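PDB 4FDX: 4-oxalocrotonase tautomerase isozyme from Methylibium petroleiphilum, which belongs to the small 4-oxalocrotonase-type tautomerases, enzymes of the MIF clan built on a beta-alpha-beta fold, here assembled from six chains. Local coordinates for residues Pro1-Leu7 and Gln37-Asn43. Sequence-based numbering, arbitrary orientation.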
loop_
_atom_site.group_PDB
_atom_site.type_symbol
_atom_site.label_atom_id
_atom_site.label_comp_id
_atom_site.label_asym_id
_atom_site.label_seq_id
_atom_site.Cartn_x
_atom_site.Cartn_y
_atom_site.Cartn_z
ATOM N N PRO B 1 -6.767 5.410 12.846
ATOM C CA PRO B 1 -6.149 5.666 11.546
ATOM C C PRO B 1 -4.881 4.862 11.394
ATOM O O PRO B 1 -4.124 4.728 12.340
ATOM C CB PRO B 1 -5.951 7.213 11.556
ATOM C CG PRO B 1 -7.135 7.674 12.389
ATOM C CD PRO B 1 -7.261 6.659 13.470
ATOM N N ILE B 2 -4.663 4.353 10.206
ATOM C CA ILE B 2 -3.358 3.654 9.904
ATOM C C ILE B 2 -2.618 4.416 8.825
ATOM O O ILE B 2 -3.202 4.629 7.714
ATOM C CB ILE B 2 -3.648 2.267 9.401
ATOM C CG1 ILE B 2 -4.237 1.495 10.605
ATOM C CG2 ILE B 2 -2.362 1.595 8.886
ATOM C CD1 ILE B 2 -4.959 0.195 10.294
ATOM N N ILE B 3 -1.382 4.839 9.115
ATOM C CA ILE B 3 -0.638 5.773 8.228
ATOM C C ILE B 3 0.560 4.995 7.698
ATOM O O ILE B 3 1.285 4.419 8.490
ATOM C CB ILE B 3 -0.239 7.001 9.003
ATOM C CG1 ILE B 3 -1.570 7.704 9.416
ATOM C CG2 ILE B 3 0.762 7.827 8.154
ATOM C CD1 ILE B 3 -1.315 8.691 10.470
ATOM N N GLN B 4 0.740 4.916 6.374
ATOM C CA GLN B 4 2.011 4.426 5.815
ATOM C C GLN B 4 2.835 5.604 5.293
ATOM O O GLN B 4 2.337 6.407 4.572
ATOM C CB GLN B 4 1.817 3.408 4.694
ATOM C CG GLN B 4 1.110 2.157 5.213
ATOM C CD GLN B 4 0.191 1.475 4.193
ATOM O OE1 GLN B 4 -0.938 1.960 3.892
ATOM N NE2 GLN B 4 0.654 0.322 3.690
ATOM N N MET B 5 4.060 5.730 5.771
ATOM C CA MET B 5 4.922 6.824 5.337
ATOM C C MET B 5 6.055 6.203 4.543
ATOM O O MET B 5 6.835 5.437 5.055
ATOM C CB MET B 5 5.384 7.602 6.558
ATOM C CG MET B 5 6.458 8.579 6.036
ATOM S SD MET B 5 6.754 9.916 7.224
ATOM C CE MET B 5 7.438 9.042 8.548
ATOM N N ASN B 6 6.162 6.616 3.273
ATOM C CA ASN B 6 7.249 6.147 2.374
ATOM C C ASN B 6 8.260 7.297 2.294
ATOM O O ASN B 6 7.869 8.451 1.969
ATOM C CB ASN B 6 6.635 5.864 0.992
ATOM C CG ASN B 6 5.469 4.863 1.048
ATOM O OD1 ASN B 6 5.660 3.669 1.071
ATOM N ND2 ASN B 6 4.233 5.375 1.118
ATOM N N LEU B 7 9.508 6.969 2.637
ATOM C CA LEU B 7 10.619 7.927 2.783
ATOM C C LEU B 7 11.740 7.367 2.017
ATOM O O LEU B 7 11.953 6.161 2.076
ATOM C CB LEU B 7 11.259 7.945 4.249
ATOM C CG LEU B 7 10.436 8.286 5.448
ATOM C CD1 LEU B 7 11.313 8.428 6.660
ATOM C CD2 LEU B 7 9.885 9.659 5.125
ATOM N N GLN B 37 -5.245 4.608 18.819
ATOM C CA GLN B 37 -5.938 4.247 17.565
ATOM C C GLN B 37 -5.073 4.633 16.353
ATOM O O GLN B 37 -5.545 4.537 15.208
ATOM C CB GLN B 37 -7.287 4.935 17.443
ATOM C CG GLN B 37 -8.311 4.496 18.536
ATOM C CD GLN B 37 -9.569 5.402 18.450
ATOM O OE1 GLN B 37 -9.647 6.458 19.068
ATOM N NE2 GLN B 37 -10.499 5.001 17.633
ATOM N N VAL B 38 -3.852 5.165 16.622
ATOM C CA VAL B 38 -3.013 5.698 15.512
ATOM C C VAL B 38 -1.771 4.846 15.318
ATOM O O VAL B 38 -0.928 4.759 16.224
ATOM C CB VAL B 38 -2.597 7.160 15.720
ATOM C CG1 VAL B 38 -1.871 7.691 14.483
ATOM C CG2 VAL B 38 -3.868 7.979 15.929
ATOM N N ARG B 39 -1.716 4.166 14.165
ATOM C CA ARG B 39 -0.519 3.350 13.858
ATOM C C ARG B 39 0.203 3.902 12.619
ATOM O O ARG B 39 -0.439 4.410 11.703
ATOM C CB ARG B 39 -0.940 1.909 13.576
ATOM C CG ARG B 39 -1.338 1.216 14.886
ATOM C CD ARG B 39 -2.106 -0.084 14.569
ATOM N NE ARG B 39 -2.210 -0.794 15.854
ATOM C CZ ARG B 39 -2.955 -0.356 16.861
ATOM N NH1 ARG B 39 -3.790 0.659 16.755
ATOM N NH2 ARG B 39 -2.941 -1.047 18.016
ATOM N N ILE B 40 1.535 3.994 12.690
ATOM C CA ILE B 40 2.289 4.433 11.540
ATOM C C ILE B 40 3.251 3.315 11.155
ATOM O O ILE B 40 3.959 2.685 12.048
ATOM C CB ILE B 40 3.130 5.704 11.929
ATOM C CG1 ILE B 40 2.143 6.794 12.421
ATOM C CG2 ILE B 40 3.878 6.149 10.655
ATOM C CD1 ILE B 40 2.758 8.088 12.837
ATOM N N LEU B 41 3.344 3.090 9.841
ATOM C CA LEU B 41 4.269 2.081 9.285
ATOM C C LEU B 41 5.213 2.914 8.408
ATOM O O LEU B 41 4.712 3.677 7.574
ATOM C CB LEU B 41 3.510 1.079 8.354
ATOM C CG LEU B 41 2.595 0.139 9.104
ATOM C CD1 LEU B 41 1.494 0.741 9.992
ATOM C CD2 LEU B 41 2.015 -0.763 8.052
ATOM N N ILE B 42 6.509 2.736 8.562
ATOM C CA ILE B 42 7.496 3.481 7.742
ATOM C C ILE B 42 8.104 2.530 6.775
ATOM O O ILE B 42 8.611 1.408 7.123
ATOM C CB ILE B 42 8.599 4.065 8.623
ATOM C CG1 ILE B 42 8.042 5.185 9.490
ATOM C CG2 ILE B 42 9.684 4.625 7.741
ATOM C CD1 ILE B 42 9.089 5.652 10.548
ATOM N N ASN B 43 8.075 2.919 5.510
ATOM C CA ASN B 43 8.692 2.134 4.426
ATOM C C ASN B 43 9.788 2.981 3.884
ATOM O O ASN B 43 9.542 4.033 3.373
ATOM C CB ASN B 43 7.655 1.786 3.365
ATOM C CG ASN B 43 8.291 1.036 2.203
ATOM O OD1 ASN B 43 8.998 -0.003 2.386
ATOM N ND2 ASN B 43 8.120 1.605 0.979
#
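The two parallel strands of the beta-alpha-beta unit, joined through helix 13-31, meet here with Ile2 to Asn6 in register with Arg39 to Asn43. Six backbone hydrogen bonds zip them together, from Arg39 N to Pro1 O (3.1 Å) through to Leu7 N on Asn43 O (3.0 Å). On the face turned to the helix, Ile3 reaches Val38 with its CD1 on CG1 (4.2 Å), and both side chains rest on Val27. Further along, Met5 and Ile42 run side by side; with CG of Met5 anti to the backbone N (chi1 171°) and a bend at chi3, its CE comes to rest 4.0 Å from CG1 of Ile42. The other face carries Ile2, whose CG2 meets Leu41 CD1 at 4.1 Å, and Gln4, alongside Leu41. Beyond them, Asn43 ND2 donates to a lone pair of Asn6 OD1 (3.2 Å), with the two amide planes 80° apart. Asn6 ND2 bonds instead to Ile2 O and Gln4 OE1 of the second subunit, whose strand pairs antiparallel with strand 2-8. The buried amide of Asn6 is thus gripped through both its oxygen and its nitrogen, which probably fixes its rotation and couples the intrachain strand pair to the subunit interface.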